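Sensor protein (Vibrio cholerae, PDB 3BY9) is probably a membrane-bound sensor histidine kinase of a two-component system, DctB, whose sensor domain, crystallised here, binds C4-dicarboxylates such as succinate. Local coordinates at residues A194-N197 and D198-Q201. Numbering follows the deposited sequence.
Sequences AQLN and DIRQ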
# COMPACT_ATOMS: atom_id res chain seq x y z
N ALA A 194 -5.41 23.05 -0.74
CA ALA A 194 -3.99 22.90 -1.00
C ALA A 194 -3.57 21.47 -0.68
O ALA A 194 -2.75 20.89 -1.40
CB ALA A 194 -3.20 23.90 -0.16
N GLN A 195 -4.14 20.91 0.40
CA GLN A 195 -3.77 19.54 0.80
C GLN A 195 -4.29 18.59 -0.24
O GLN A 195 -3.59 17.63 -0.63
CB GLN A 195 -4.34 19.20 2.18
CG GLN A 195 -3.57 19.90 3.31
CD GLN A 195 -4.24 19.75 4.66
OE1 GLN A 195 -5.44 20.00 4.80
NE2 GLN A 195 -3.48 19.34 5.66
N LEU A 196 -5.52 18.84 -0.70
CA LEU A 196 -6.09 17.98 -1.72
C LEU A 196 -5.30 18.09 -3.01
O LEU A 196 -5.14 17.11 -3.74
CB LEU A 196 -7.54 18.34 -1.96
CG LEU A 196 -8.40 17.94 -0.76
CD1 LEU A 196 -9.80 18.59 -0.90
CD2 LEU A 196 -8.54 16.43 -0.72
N ASN A 197 -4.77 19.27 -3.31
CA ASN A 197 -4.01 19.40 -4.56
C ASN A 197 -2.69 18.61 -4.47
O ASN A 197 -2.25 18.00 -5.47
CB ASN A 197 -3.70 20.89 -4.86
CG ASN A 197 -2.82 21.04 -6.06
OD1 ASN A 197 -3.22 20.73 -7.19
ND2 ASN A 197 -1.59 21.50 -5.84
N ASP A 198 -2.07 18.61 -3.30
CA ASP A 198 -0.82 17.85 -3.10
C ASP A 198 -1.09 16.36 -3.29
O ASP A 198 -0.27 15.65 -3.88
CB ASP A 198 -0.25 18.02 -1.69
CG ASP A 198 0.30 19.43 -1.43
OD1 ASP A 198 0.59 20.17 -2.40
OD2 ASP A 198 0.47 19.78 -0.23
N ILE A 199 -2.21 15.88 -2.75
CA ILE A 199 -2.53 14.45 -2.89
C ILE A 199 -2.74 14.14 -4.35
O ILE A 199 -2.23 13.14 -4.87
CB ILE A 199 -3.80 14.05 -2.07
CG1 ILE A 199 -3.53 14.23 -0.56
CG2 ILE A 199 -4.23 12.61 -2.42
CD1 ILE A 199 -4.80 14.26 0.30
N ARG A 200 -3.47 15.01 -5.04
CA ARG A 200 -3.74 14.79 -6.45
C ARG A 200 -2.44 14.77 -7.26
O ARG A 200 -2.26 13.89 -8.11
CB ARG A 200 -4.68 15.88 -6.99
CG ARG A 200 -4.98 15.74 -8.49
CD ARG A 200 -5.71 14.43 -8.80
NE ARG A 200 -6.91 14.26 -8.00
CZ ARG A 200 -8.11 14.76 -8.29
NH1 ARG A 200 -8.29 15.47 -9.40
NH2 ARG A 200 -9.12 14.53 -7.46
N GLN A 201 -1.54 15.71 -7.00
CA GLN A 201 -0.29 15.76 -7.74
C GLN A 201 0.57 14.53 -7.52
O GLN A 201 1.24 14.08 -8.46
CB GLN A 201 0.51 17.03 -7.39
CG GLN A 201 -0.23 18.31 -7.78
CD GLN A 201 -0.95 18.21 -9.14
OE1 GLN A 201 -1.99 18.84 -9.34
NE2 GLN A 201 -0.39 17.45 -10.08
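L196 and I199 meet within a single short helix, 193-202, a local i to i+3 contact on the outside of the module that carries the four-stranded antiparallel sheet. Their methyl ends approach lightly, CD2 of L196 lying 4.4 Å from CD1 of I199. I199 has CG1 anti to its carbonyl carbon (chi1 -65°), which carries the ethyl arm back past Q195, CG1 sitting 3.4 Å from Q195 O. I199 is buried against L191 and H172, where an apolar side chain is apt; L196, less covered, rests on I210. This is the second of two PAS-like modules; the succinate residues belong to the other. Four successive i+4 to i N-H...O=C hydrogen bonds hold the helix, the last 2.8 Å from Q201 N to N197 O. N197, D198 and Q201 are exposed, which suits their polar side chains. N197 and Q201 cross with amide planes 53° apart. D198 CG, beside its backbone N (chi1 -70°), turns back to 3.4 Å from A194 O. R200 starts beside L196 O, but its bent chain leads the guanidinium off the helix, where NH2 bonds to S208 O. Q195 OE1 accepts S192 N-H, the N3-to-N-cap half of a capping box, occupying an N-H that the first turn leaves without an i-4 carbonyl.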